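Local atomic coordinates of tRNA delta(2)-isopentenylpyrophosphate transferase (PDB entry 3EXA), a protein that probably transfers a dimethylallyl group from dimethylallyl diphosphate onto an adenine of tRNAs that read codons beginning with uridine. Residues A[20-25]-A[54-59]; A[31-36]-A[61-66]; A[35-40]-A[234-239]; A[107-112]-A[190-195]. All coordinates share one frame; numbering follows the deposited sequence.

Interactions 2 and 4 both involve the parallel sheet of this P-loop fold, but at different places and with different chemistry. Interaction 4 is the most buried and almost wholly apolar, where a helix lies on strand 191-198. Interaction 2 is partly buried and belongs to the sheet's edge, where strands 29-33 and 60-61 are held by main-chain bonds and one from a histidine ring. Interaction 1 runs from valines to an exposed lysine at helix 16-25; its Pro59 O meets Val31 N of interaction 2, and its Leu23 packs on Ile195 of interaction 4. Interaction 3, partly buried and continuing from the segment of interaction 2, joins two loops through a tyrosine face.

Interaction 1 of 4, residues A[20-25]-A[54-59]; sequences SVMLAK and EMDGVP
The flat groups that meet Lys25 both belong to Asp56: its peptide carbonyl and its carboxylate. Lys25 NZ lies in the plane of the carbonyl, 2.8 Å from Asp56 O, with a C=O...N angle of 148°. At the carboxylate the same ammonium forms a salt bridge with Asp56 OD2, although the exact position of that oxygen is doubtful. The setting is that of a P-loop fold: residues 20-25 lie on helix 16-25, which starts in the phosphate-binding loop, and Asp56 and Gly57 are the central residues of a type I' turn from Met55 to Val58. Asp56 leaves the preceding helix with positive phi, and the turn is closed by Val58 N to Met55 O at 2.9 Å. Lys25 runs nearly straight until its last torsion, where a bend (chi4 -67°) swings the ammonium onto Asp56; the two side chains meet at about a right angle. The bond to Asp56 O ties the lysine to the turn's main chain, on the exposed margin of the contact. Deeper in, Val21 CG1 approaches Glu54 O at 3.4 Å, while the carboxylate of Glu54 itself is bonded to Thr51 N. Val58, the last residue of the turn, turns both methyls to the helix: CG1 sits 3.9 Å from Ala24 CB, and CG2 rests 3.6 Å from Val21 O.

Interaction 2 of 4, residues A[31-36]-A[61-66]; sequences VISGDS and HLIDIK
His61, Ser33 and Leu62 bury most of the surface here, and His61 does so by gripping Val31 twice. Its backbone N reaches Val31 O at 2.9 Å, nearly along the C=O axis. The ring adds a second bond, ND1 to the same Val31 O at 3.2 Å, with the oxygen only 5° out of the imidazole plane but the donor well above the plane of the carbonyl. CG beside the backbone N (chi1 -50°) brings the ring to the same oxygen as the main-chain donor, and the ND1 bond then holds the ring's rotation. Ser33 answers from the other strand: its N donates to His61 O at 3.2 Å, completing a parallel bridge between Ile32 and His61. Its CB is pressed against the terminal methyl of Ile63, and the 3.3 Å from Ser33 CB to Ile63 CD1 is tight for two carbons. Leu62 ends the pairing, since its positive phi turns the chain out of strand geometry. Its side chain runs beside that of Ile32, Leu62 CD2 lying 3.6 Å from Ile32 CG2. Beyond strand 29-33 the chain enters residues 35-38, which probably contact substrate tRNA. The bridge makes strand 60-61 the outermost strand of the P-loop fold's parallel sheet. On its far side strand 29-33 bonds to strand 94-98, and helix 74-90 covers Ile32, His61 and Leu62 through Ile85, Leu84 and Phe77.

Interaction 3 of 4, residues A[35-40]-A[234-239]; sequences DSMQVY and DCQSVQ
Met37 and Ser237 bring two short runs of helical backbone together, their CA atoms 6.9 Å apart. In residues 35-40 the run begins with an Asx turn, Met37 N donating to Asp35 OD2 at 2.8 Å, and is tightened by a bond from Gln38 N to Asp35 O. In residues 234-239 a bond from Gln239 N to Gln236 O closes a turn of similar size. The main meeting of side chains is a CH-pi contact: Ser237 CB stands 3.8 Å from the centroid of the Tyr40 ring and only 1° off its normal. Val39 CG2 covers the opposite face, so the phenol is sandwiched between two aliphatic groups. Gln236 comes to the ring's edge, its extended chain carrying the amide plane at 85° to the ring. The 3.0 Å between Gln236 NE2 and Tyr40 OH has too poor an angle for a hydrogen bond; the hydroxyl is instead bonded to Glu70 O. Gln236 OE1 has partners in Phe72 N and in His125 of the second subunit. The bent chain of Met37, a selenomethionine, brings its CE to 3.5 Å from Gln236 NE2. Residues 35-38 and 239-244 probably contact substrate tRNA, as in relatives; the contact includes Met37 of the first and lies just before the second. The first loop lies between strand 29-33 and helix 52-55, the second between helices 220-229 and 244-251, while Tyr104 of helix 102-110 touches both Ser36 and Gln236.

Interaction 4 of 4, residues A[107-112]-A[190-195]; sequences AVIHQF and YNLVMI
Ile109 meets Leu192 at an oblique angle and Met194 at about a right angle, so a single helix residue presses on two alternate side chains of a strand. With chi1 at 67°, CG1 is wedged between the main-chain N and C, and this aims the long arm at Met194 while CG2 faces Leu192. The short arm makes the tighter contact: Ile109 CG2 lies 3.3 Å from Leu192 CD1, closer than usual for methyl groups. The long arm ends 4.2 Å from the selenium of Met194, measured from Ile109 CD1 to Met194 SE. Tyr190 approaches differently, pointing the edge of its ring at the helix backbone. Val108 O lies in the ring plane, 3.4 Å from Tyr190 CE1. This is one instance of the helix-on-sheet layering of P-loop folds. Just before the strand, Ser188 OG is hydrogen-bonded to both Ile109 O and Tyr190 N, linking helix end and strand start. Strand 191-198 lies between strands 4-9 and 284-288; helix 102-110 packs on its Leu192 and Met194, helix 294-317 touches its Val193 and Ile195, and helix 74-90 meets Tyr190 and Val108 through Ile85 and Phe77.

Interaction 1 of 4, residues A[20-25]-A[54-59]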
loop_
_atom_site.group_PDB
_atom_site.type_symbol
_atom_site.label_atom_id
_atom_site.label_comp_id
_atom_site.label_asym_id
_atom_site.label_seq_id
_atom_site.Cartn_x
_atom_site.Cartn_y
_atom_site.Cartn_z
ATOM N N SER A 20 -30.471 10.812 -26.056
ATOM C CA SER A 20 -29.226 10.142 -26.400
ATOM C C SER A 20 -29.363 9.129 -27.538
ATOM O O SER A 20 -28.458 9.003 -28.353
ATOM C CB SER A 20 -28.618 9.455 -25.169
ATOM O OG SER A 20 -29.499 8.497 -24.615
ATOM N N VAL A 21 -30.473 8.404 -27.614
ATOM C CA VAL A 21 -30.606 7.437 -28.693
ATOM C C VAL A 21 -30.849 8.149 -30.013
ATOM O O VAL A 21 -30.456 7.652 -31.064
ATOM C CB VAL A 21 -31.759 6.442 -28.452
ATOM C CG1 VAL A 21 -31.698 5.911 -27.020
ATOM C CG2 VAL A 21 -33.087 7.108 -28.721
HETATM N N MSE A 22 -31.501 9.308 -29.956
HETATM C CA MSE A 22 -31.795 10.086 -31.162
HETATM C C MSE A 22 -30.525 10.754 -31.671
HETATM O O MSE A 22 -30.346 10.928 -32.870
HETATM C CB MSE A 22 -32.862 11.153 -30.878
HETATM C CG MSE A 22 -34.296 10.618 -30.650
HETATM SE SE MSE A 22 -35.122 9.581 -32.111
HETATM C CE MSE A 22 -35.359 7.850 -31.235
ATOM N N LEU A 23 -29.650 11.130 -30.750
ATOM C CA LEU A 23 -28.402 11.746 -31.120
ATOM C C LEU A 23 -27.475 10.697 -31.714
ATOM O O LEU A 23 -26.743 10.966 -32.663
ATOM C CB LEU A 23 -27.742 12.374 -29.900
ATOM C CG LEU A 23 -28.297 13.731 -29.495
ATOM C CD1 LEU A 23 -27.585 14.213 -28.252
ATOM C CD2 LEU A 23 -28.104 14.726 -30.633
ATOM N N ALA A 24 -27.514 9.494 -31.158
ATOM C CA ALA A 24 -26.650 8.414 -31.628
ATOM C C ALA A 24 -27.079 7.858 -32.981
ATOM O O ALA A 24 -26.281 7.235 -33.688
ATOM C CB ALA A 24 -26.606 7.296 -30.594
ATOM N N LYS A 25 -28.337 8.085 -33.339
ATOM C CA LYS A 25 -28.863 7.612 -34.611
ATOM C C LYS A 25 -28.283 8.404 -35.774
ATOM O O LYS A 25 -27.729 7.837 -36.717
ATOM C CB LYS A 25 -30.387 7.718 -34.625
ATOM C CG LYS A 25 -31.092 6.672 -33.789
ATOM C CD LYS A 25 -32.579 6.957 -33.734
ATOM C CE LYS A 25 -33.330 5.850 -33.019
ATOM N NZ LYS A 25 -33.291 4.574 -33.794
ATOM N N GLU A 54 -36.562 1.177 -26.115
ATOM C CA GLU A 54 -36.073 2.544 -25.955
ATOM C C GLU A 54 -34.724 2.710 -26.666
ATOM O O GLU A 54 -34.395 3.794 -27.133
ATOM C CB GLU A 54 -35.909 2.890 -24.472
ATOM C CG GLU A 54 -37.182 2.756 -23.651
ATOM C CD GLU A 54 -36.967 3.062 -22.178
ATOM O OE1 GLU A 54 -36.917 4.256 -21.819
ATOM O OE2 GLU A 54 -36.827 2.106 -21.388
HETATM N N MSE A 55 -33.949 1.628 -26.740
HETATM C CA MSE A 55 -32.649 1.662 -27.403
HETATM C C MSE A 55 -32.863 1.911 -28.885
HETATM O O MSE A 55 -32.010 2.476 -29.578
HETATM C CB MSE A 55 -31.919 0.337 -27.232
HETATM C CG MSE A 55 -31.537 0.029 -25.804
HETATM SE SE MSE A 55 -30.555 -1.621 -25.617
HETATM C CE MSE A 55 -30.298 -1.595 -23.698
ATOM N N ASP A 56 -34.016 1.461 -29.359
ATOM C CA ASP A 56 -34.404 1.617 -30.745
ATOM C C ASP A 56 -33.228 1.344 -31.672
ATOM O O ASP A 56 -32.812 2.210 -32.437
ATOM C CB ASP A 56 -34.955 3.029 -30.961
ATOM C CG ASP A 56 -35.724 3.169 -32.262
ATOM O OD1 ASP A 56 -36.360 2.183 -32.692
ATOM O OD2 ASP A 56 -35.711 4.276 -32.847
ATOM N N GLY A 57 -32.680 0.134 -31.584
ATOM C CA GLY A 57 -31.566 -0.241 -32.443
ATOM C C GLY A 57 -30.173 0.161 -31.992
ATOM O O GLY A 57 -29.200 -0.543 -32.273
ATOM N N VAL A 58 -30.066 1.294 -31.310
ATOM C CA VAL A 58 -28.767 1.748 -30.845
ATOM C C VAL A 58 -28.221 0.745 -29.845
ATOM O O VAL A 58 -28.913 0.343 -28.911
ATOM C CB VAL A 58 -28.854 3.121 -30.159
ATOM C CG1 VAL A 58 -27.468 3.556 -29.702
ATOM C CG2 VAL A 58 -29.448 4.147 -31.114
ATOM N N PRO A 59 -26.976 0.307 -30.039
ATOM C CA PRO A 59 -26.361 -0.659 -29.125
ATOM C C PRO A 59 -25.908 -0.038 -27.798
ATOM O O PRO A 59 -25.331 1.055 -27.768
ATOM C CB PRO A 59 -25.187 -1.198 -29.937
ATOM C CG PRO A 59 -24.800 -0.012 -30.767
ATOM C CD PRO A 59 -26.134 0.516 -31.226
#

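Interaction 2 of 4, residues A[31-36]-A[61-66]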
loop_
_atom_site.group_PDB
_atom_site.type_symbol
_atom_site.label_atom_id
_atom_site.label_comp_id
_atom_site.label_asym_id
_atom_site.label_seq_id
_atom_site.Cartn_x
_atom_site.Cartn_y
_atom_site.Cartn_z
ATOM N N VAL A 31 -23.902 3.500 -27.286
ATOM C CA VAL A 31 -23.988 4.074 -25.947
ATOM C C VAL A 31 -23.329 3.271 -24.853
ATOM O O VAL A 31 -23.525 2.061 -24.743
ATOM C CB VAL A 31 -25.451 4.310 -25.488
ATOM C CG1 VAL A 31 -25.448 4.924 -24.090
ATOM C CG2 VAL A 31 -26.189 5.208 -26.462
ATOM N N ILE A 32 -22.542 3.949 -24.034
ATOM C CA ILE A 32 -21.916 3.287 -22.906
ATOM C C ILE A 32 -22.664 3.817 -21.695
ATOM O O ILE A 32 -22.628 5.021 -21.414
ATOM C CB ILE A 32 -20.448 3.649 -22.750
ATOM C CG1 ILE A 32 -19.693 3.339 -24.045
ATOM C CG2 ILE A 32 -19.870 2.868 -21.579
ATOM C CD1 ILE A 32 -18.234 3.725 -23.990
ATOM N N SER A 33 -23.349 2.918 -20.990
ATOM C CA SER A 33 -24.127 3.279 -19.813
ATOM C C SER A 33 -23.214 3.710 -18.684
ATOM O O SER A 33 -22.324 2.964 -18.281
ATOM C CB SER A 33 -24.980 2.098 -19.348
ATOM O OG SER A 33 -25.671 2.431 -18.147
ATOM N N GLY A 34 -23.430 4.919 -18.178
ATOM C CA GLY A 34 -22.599 5.405 -17.092
ATOM C C GLY A 34 -23.243 5.199 -15.734
ATOM O O GLY A 34 -22.657 5.547 -14.712
ATOM N N ASP A 35 -24.443 4.625 -15.721
ATOM C CA ASP A 35 -25.184 4.388 -14.484
ATOM C C ASP A 35 -24.818 3.048 -13.841
ATOM O O ASP A 35 -25.269 1.991 -14.271
ATOM C CB ASP A 35 -26.686 4.466 -14.783
ATOM C CG ASP A 35 -27.544 4.187 -13.573
ATOM O OD1 ASP A 35 -28.733 4.562 -13.602
ATOM O OD2 ASP A 35 -27.045 3.591 -12.599
ATOM N N SER A 36 -24.006 3.121 -12.794
ATOM C CA SER A 36 -23.530 1.954 -12.066
ATOM C C SER A 36 -24.598 0.953 -11.638
ATOM O O SER A 36 -24.300 -0.231 -11.465
ATOM C CB SER A 36 -22.749 2.405 -10.835
ATOM O OG SER A 36 -23.574 3.182 -9.978
ATOM N N HIS A 61 -23.897 -0.704 -23.966
ATOM C CA HIS A 61 -22.950 -1.534 -23.236
ATOM C C HIS A 61 -22.961 -1.313 -21.732
ATOM O O HIS A 61 -23.357 -0.251 -21.244
ATOM C CB HIS A 61 -21.531 -1.278 -23.744
ATOM C CG HIS A 61 -21.392 -1.360 -25.230
ATOM N ND1 HIS A 61 -21.866 -0.383 -26.075
ATOM C CD2 HIS A 61 -20.853 -2.317 -26.019
ATOM C CE1 HIS A 61 -21.627 -0.734 -27.326
ATOM N NE2 HIS A 61 -21.015 -1.903 -27.320
ATOM N N LEU A 62 -22.495 -2.332 -21.014
ATOM C CA LEU A 62 -22.397 -2.293 -19.566
ATOM C C LEU A 62 -23.742 -2.386 -18.860
ATOM O O LEU A 62 -23.944 -1.827 -17.780
ATOM C CB LEU A 62 -21.647 -1.031 -19.147
ATOM C CG LEU A 62 -20.116 -1.156 -19.048
ATOM C CD1 LEU A 62 -19.544 -2.133 -20.077
ATOM C CD2 LEU A 62 -19.527 0.218 -19.215
ATOM N N ILE A 63 -24.668 -3.091 -19.491
ATOM C CA ILE A 63 -25.979 -3.293 -18.914
ATOM C C ILE A 63 -26.125 -4.780 -18.630
ATOM O O ILE A 63 -25.860 -5.615 -19.500
ATOM C CB ILE A 63 -27.097 -2.888 -19.874
ATOM C CG1 ILE A 63 -26.911 -1.443 -20.314
ATOM C CG2 ILE A 63 -28.440 -3.052 -19.190
ATOM C CD1 ILE A 63 -27.139 -0.439 -19.228
ATOM N N ASP A 64 -26.534 -5.108 -17.410
ATOM C CA ASP A 64 -26.725 -6.496 -17.044
ATOM C C ASP A 64 -25.447 -7.314 -17.162
ATOM O O ASP A 64 -25.431 -8.349 -17.817
ATOM C CB ASP A 64 -27.829 -7.086 -17.930
ATOM C CG ASP A 64 -29.187 -6.523 -17.592
ATOM O OD1 ASP A 64 -30.111 -6.584 -18.423
ATOM O OD2 ASP A 64 -29.342 -6.017 -16.465
ATOM N N ILE A 65 -24.382 -6.861 -16.509
ATOM C CA ILE A 65 -23.098 -7.560 -16.558
ATOM C C ILE A 65 -22.599 -8.052 -15.192
ATOM O O ILE A 65 -21.564 -8.718 -15.107
ATOM C CB ILE A 65 -22.007 -6.647 -17.129
ATOM C CG1 ILE A 65 -21.942 -5.371 -16.288
ATOM C CG2 ILE A 65 -22.296 -6.328 -18.587
ATOM C CD1 ILE A 65 -20.732 -4.519 -16.562
ATOM N N LYS A 66 -23.319 -7.716 -14.127
ATOM C CA LYS A 66 -22.926 -8.113 -12.776
ATOM C C LYS A 66 -24.100 -8.592 -11.925
ATOM O O LYS A 66 -25.148 -7.952 -11.887
ATOM C CB LYS A 66 -22.248 -6.939 -12.066
ATOM C CG LYS A 66 -20.819 -6.675 -12.492
ATOM C CD LYS A 66 -19.872 -7.587 -11.752
ATOM C CE LYS A 66 -18.439 -7.276 -12.097
ATOM N NZ LYS A 66 -17.538 -8.128 -11.283
#

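Interaction 3 of 4, residues A[35-40]-A[234-239]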
loop_
_atom_site.group_PDB
_atom_site.type_symbol
_atom_site.label_atom_id
_atom_site.label_comp_id
_atom_site.label_asym_id
_atom_site.label_seq_id
_atom_site.Cartn_x
_atom_site.Cartn_y
_atom_site.Cartn_z
ATOM N N ASP A 35 -24.443 4.625 -15.721
ATOM C CA ASP A 35 -25.184 4.388 -14.484
ATOM C C ASP A 35 -24.818 3.048 -13.841
ATOM O O ASP A 35 -25.269 1.991 -14.271
ATOM C CB ASP A 35 -26.686 4.466 -14.783
ATOM C CG ASP A 35 -27.544 4.187 -13.573
ATOM O OD1 ASP A 35 -28.733 4.562 -13.602
ATOM O OD2 ASP A 35 -27.045 3.591 -12.599
ATOM N N SER A 36 -24.006 3.121 -12.794
ATOM C CA SER A 36 -23.530 1.954 -12.066
ATOM C C SER A 36 -24.598 0.953 -11.638
ATOM O O SER A 36 -24.300 -0.231 -11.465
ATOM C CB SER A 36 -22.749 2.405 -10.835
ATOM O OG SER A 36 -23.574 3.182 -9.978
HETATM N N MSE A 37 -25.833 1.405 -11.451
HETATM C CA MSE A 37 -26.889 0.485 -11.040
HETATM C C MSE A 37 -27.425 -0.352 -12.189
HETATM O O MSE A 37 -27.960 -1.435 -11.967
HETATM C CB MSE A 37 -28.037 1.245 -10.370
HETATM C CG MSE A 37 -27.722 1.669 -8.950
HETATM SE SE MSE A 37 -27.243 0.154 -7.799
HETATM C CE MSE A 37 -25.334 0.527 -7.578
ATOM N N GLN A 38 -27.271 0.152 -13.409
ATOM C CA GLN A 38 -27.734 -0.542 -14.603
ATOM C C GLN A 38 -26.963 -1.831 -14.847
ATOM O O GLN A 38 -27.375 -2.644 -15.674
ATOM C CB GLN A 38 -27.561 0.339 -15.840
ATOM C CG GLN A 38 -28.282 1.665 -15.798
ATOM C CD GLN A 38 -29.773 1.505 -15.890
ATOM O OE1 GLN A 38 -30.393 0.887 -15.027
ATOM N NE2 GLN A 38 -30.363 2.058 -16.941
ATOM N N VAL A 39 -25.841 -2.019 -14.157
ATOM C CA VAL A 39 -25.044 -3.226 -14.374
ATOM C C VAL A 39 -25.658 -4.470 -13.760
ATOM O O VAL A 39 -25.485 -5.571 -14.286
ATOM C CB VAL A 39 -23.585 -3.088 -13.824
ATOM C CG1 VAL A 39 -22.971 -1.757 -14.274
ATOM C CG2 VAL A 39 -23.564 -3.235 -12.307
ATOM N N TYR A 40 -26.391 -4.294 -12.664
ATOM C CA TYR A 40 -27.000 -5.421 -11.954
ATOM C C TYR A 40 -28.223 -6.013 -12.629
ATOM O O TYR A 40 -29.249 -5.356 -12.765
ATOM C CB TYR A 40 -27.360 -4.996 -10.526
ATOM C CG TYR A 40 -26.159 -4.591 -9.701
ATOM C CD1 TYR A 40 -25.237 -5.546 -9.263
ATOM C CD2 TYR A 40 -25.926 -3.262 -9.385
ATOM C CE1 TYR A 40 -24.111 -5.183 -8.531
ATOM C CE2 TYR A 40 -24.805 -2.885 -8.657
ATOM C CZ TYR A 40 -23.904 -3.846 -8.234
ATOM O OH TYR A 40 -22.790 -3.476 -7.511
ATOM N N ASP A 234 -26.770 -5.798 2.646
ATOM C CA ASP A 234 -25.540 -5.043 2.874
ATOM C C ASP A 234 -24.585 -5.068 1.672
ATOM O O ASP A 234 -23.355 -5.030 1.824
ATOM C CB ASP A 234 -24.867 -5.599 4.123
ATOM C CG ASP A 234 -25.749 -5.458 5.339
ATOM O OD1 ASP A 234 -25.701 -6.312 6.253
ATOM O OD2 ASP A 234 -26.498 -4.464 5.371
ATOM N N CYS A 235 -25.163 -5.128 0.477
ATOM C CA CYS A 235 -24.383 -5.144 -0.750
ATOM C C CYS A 235 -24.563 -3.820 -1.453
ATOM O O CYS A 235 -25.497 -3.069 -1.169
ATOM C CB CYS A 235 -24.843 -6.260 -1.686
ATOM S SG CYS A 235 -24.418 -7.945 -1.180
ATOM N N GLN A 236 -23.673 -3.538 -2.389
ATOM C CA GLN A 236 -23.765 -2.296 -3.130
ATOM C C GLN A 236 -25.151 -2.164 -3.766
ATOM O O GLN A 236 -25.864 -1.180 -3.541
ATOM C CB GLN A 236 -22.688 -2.265 -4.209
ATOM C CG GLN A 236 -22.596 -0.954 -4.936
ATOM C CD GLN A 236 -21.637 -1.036 -6.082
ATOM O OE1 GLN A 236 -20.523 -1.537 -5.935
ATOM N NE2 GLN A 236 -22.058 -0.545 -7.238
ATOM N N SER A 237 -25.524 -3.176 -4.543
ATOM C CA SER A 237 -26.810 -3.220 -5.241
ATOM C C SER A 237 -28.019 -2.828 -4.395
ATOM O O SER A 237 -28.835 -1.999 -4.796
ATOM C CB SER A 237 -27.062 -4.631 -5.767
ATOM O OG SER A 237 -27.330 -5.513 -4.677
ATOM N N VAL A 238 -28.127 -3.458 -3.233
ATOM C CA VAL A 238 -29.237 -3.258 -2.324
ATOM C C VAL A 238 -29.154 -2.008 -1.467
ATOM O O VAL A 238 -30.132 -1.606 -0.842
ATOM C CB VAL A 238 -29.382 -4.505 -1.434
ATOM C CG1 VAL A 238 -30.094 -4.172 -0.148
ATOM C CG2 VAL A 238 -30.132 -5.572 -2.192
ATOM N N GLN A 239 -27.989 -1.387 -1.440
ATOM C CA GLN A 239 -27.822 -0.177 -0.652
ATOM C C GLN A 239 -28.209 1.022 -1.497
ATOM O O GLN A 239 -28.196 2.161 -1.029
ATOM C CB GLN A 239 -26.369 -0.051 -0.176
ATOM C CG GLN A 239 -25.994 -1.054 0.908
ATOM C CD GLN A 239 -24.494 -1.132 1.178
ATOM O OE1 GLN A 239 -23.688 -1.211 0.252
ATOM N NE2 GLN A 239 -24.118 -1.134 2.453
#

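Interaction 4 of 4, residues A[107-112]-A[190-195]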
loop_
_atom_site.group_PDB
_atom_site.type_symbol
_atom_site.label_atom_id
_atom_site.label_comp_id
_atom_site.label_asym_id
_atom_site.label_seq_id
_atom_site.Cartn_x
_atom_site.Cartn_y
_atom_site.Cartn_z
ATOM N N ALA A 107 -14.034 9.658 -13.881
ATOM C CA ALA A 107 -12.945 8.705 -13.901
ATOM C C ALA A 107 -12.603 8.283 -15.325
ATOM O O ALA A 107 -11.451 7.989 -15.627
ATOM C CB ALA A 107 -13.304 7.494 -13.062
ATOM N N VAL A 108 -13.606 8.259 -16.197
ATOM C CA VAL A 108 -13.415 7.866 -17.593
ATOM C C VAL A 108 -12.895 9.008 -18.456
ATOM O O VAL A 108 -11.983 8.825 -19.254
ATOM C CB VAL A 108 -14.736 7.381 -18.217
ATOM C CG1 VAL A 108 -14.602 7.301 -19.729
ATOM C CG2 VAL A 108 -15.113 6.034 -17.633
ATOM N N ILE A 109 -13.478 10.188 -18.290
ATOM C CA ILE A 109 -13.070 11.310 -19.103
ATOM C C ILE A 109 -11.729 11.888 -18.701
ATOM O O ILE A 109 -11.175 12.715 -19.422
ATOM C CB ILE A 109 -14.109 12.440 -19.079
ATOM C CG1 ILE A 109 -14.188 13.057 -17.683
ATOM C CG2 ILE A 109 -15.456 11.911 -19.494
ATOM C CD1 ILE A 109 -15.061 14.302 -17.648
ATOM N N HIS A 110 -11.203 11.463 -17.557
ATOM C CA HIS A 110 -9.917 11.971 -17.089
ATOM C C HIS A 110 -8.869 10.875 -16.980
ATOM O O HIS A 110 -7.698 11.152 -16.726
ATOM C CB HIS A 110 -10.078 12.661 -15.730
ATOM C CG HIS A 110 -10.810 13.963 -15.798
ATOM N ND1 HIS A 110 -11.936 14.225 -15.043
ATOM C CD2 HIS A 110 -10.574 15.086 -16.517
ATOM C CE1 HIS A 110 -12.358 15.451 -15.293
ATOM N NE2 HIS A 110 -11.548 15.997 -16.185
ATOM N N GLN A 111 -9.283 9.629 -17.174
ATOM C CA GLN A 111 -8.350 8.513 -17.088
ATOM C C GLN A 111 -7.568 8.525 -15.775
ATOM O O GLN A 111 -6.349 8.343 -15.778
ATOM C CB GLN A 111 -7.359 8.557 -18.257
ATOM C CG GLN A 111 -7.949 8.191 -19.590
ATOM C CD GLN A 111 -8.598 6.828 -19.572
ATOM O OE1 GLN A 111 -9.702 6.652 -19.049
ATOM N NE2 GLN A 111 -7.911 5.845 -20.135
ATOM N N PHE A 112 -8.259 8.738 -14.658
ATOM C CA PHE A 112 -7.598 8.761 -13.351
ATOM C C PHE A 112 -6.782 7.495 -13.105
ATOM O O PHE A 112 -7.230 6.390 -13.412
ATOM C CB PHE A 112 -8.620 8.905 -12.219
ATOM C CG PHE A 112 -9.254 10.263 -12.134
ATOM C CD1 PHE A 112 -8.489 11.415 -12.249
ATOM C CD2 PHE A 112 -10.618 10.386 -11.893
ATOM C CE1 PHE A 112 -9.073 12.679 -12.129
ATOM C CE2 PHE A 112 -11.213 11.643 -11.769
ATOM C CZ PHE A 112 -10.437 12.788 -11.885
ATOM N N TYR A 190 -9.443 12.742 -24.377
ATOM C CA TYR A 190 -10.390 12.613 -25.492
ATOM C C TYR A 190 -10.795 13.956 -26.116
ATOM O O TYR A 190 -10.567 15.027 -25.543
ATOM C CB TYR A 190 -11.686 11.908 -25.043
ATOM C CG TYR A 190 -11.538 10.508 -24.492
ATOM C CD1 TYR A 190 -11.525 10.278 -23.125
ATOM C CD2 TYR A 190 -11.406 9.413 -25.346
ATOM C CE1 TYR A 190 -11.384 8.997 -22.616
ATOM C CE2 TYR A 190 -11.262 8.122 -24.851
ATOM C CZ TYR A 190 -11.252 7.919 -23.479
ATOM O OH TYR A 190 -11.102 6.647 -22.973
ATOM N N ASN A 191 -11.381 13.874 -27.308
ATOM C CA ASN A 191 -11.915 15.045 -28.000
ATOM C C ASN A 191 -13.322 14.959 -27.427
ATOM O O ASN A 191 -14.223 14.384 -28.042
ATOM C CB ASN A 191 -11.951 14.816 -29.519
ATOM C CG ASN A 191 -12.646 15.943 -30.272
ATOM O OD1 ASN A 191 -13.361 16.758 -29.679
ATOM N ND2 ASN A 191 -12.455 15.979 -31.586
ATOM N N LEU A 192 -13.485 15.490 -26.222
ATOM C CA LEU A 192 -14.755 15.420 -25.533
ATOM C C LEU A 192 -15.681 16.618 -25.668
ATOM O O LEU A 192 -15.253 17.776 -25.706
ATOM C CB LEU A 192 -14.515 15.123 -24.047
ATOM C CG LEU A 192 -15.726 14.928 -23.113
ATOM C CD1 LEU A 192 -15.318 14.078 -21.941
ATOM C CD2 LEU A 192 -16.250 16.275 -22.626
ATOM N N VAL A 193 -16.967 16.289 -25.762
ATOM C CA VAL A 193 -18.060 17.239 -25.837
ATOM C C VAL A 193 -19.032 16.728 -24.768
ATOM O O VAL A 193 -19.557 15.609 -24.850
ATOM C CB VAL A 193 -18.744 17.238 -27.222
ATOM C CG1 VAL A 193 -19.959 18.156 -27.205
ATOM C CG2 VAL A 193 -17.762 17.716 -28.285
HETATM N N MSE A 194 -19.231 17.544 -23.744
HETATM C CA MSE A 194 -20.099 17.191 -22.642
HETATM C C MSE A 194 -21.309 18.116 -22.612
HETATM O O MSE A 194 -21.160 19.334 -22.555
HETATM C CB MSE A 194 -19.316 17.317 -21.340
HETATM C CG MSE A 194 -19.780 16.389 -20.246
HETATM SE SE MSE A 194 -18.529 16.318 -18.770
HETATM C CE MSE A 194 -19.810 16.313 -17.325
ATOM N N ILE A 195 -22.505 17.542 -22.661
ATOM C CA ILE A 195 -23.726 18.343 -22.622
ATOM C C ILE A 195 -24.524 17.952 -21.391
ATOM O O ILE A 195 -24.468 16.808 -20.950
ATOM C CB ILE A 195 -24.618 18.097 -23.863
ATOM C CG1 ILE A 195 -24.973 16.616 -23.947
ATOM C CG2 ILE A 195 -23.903 18.556 -25.141
ATOM C CD1 ILE A 195 -25.960 16.285 -25.023
#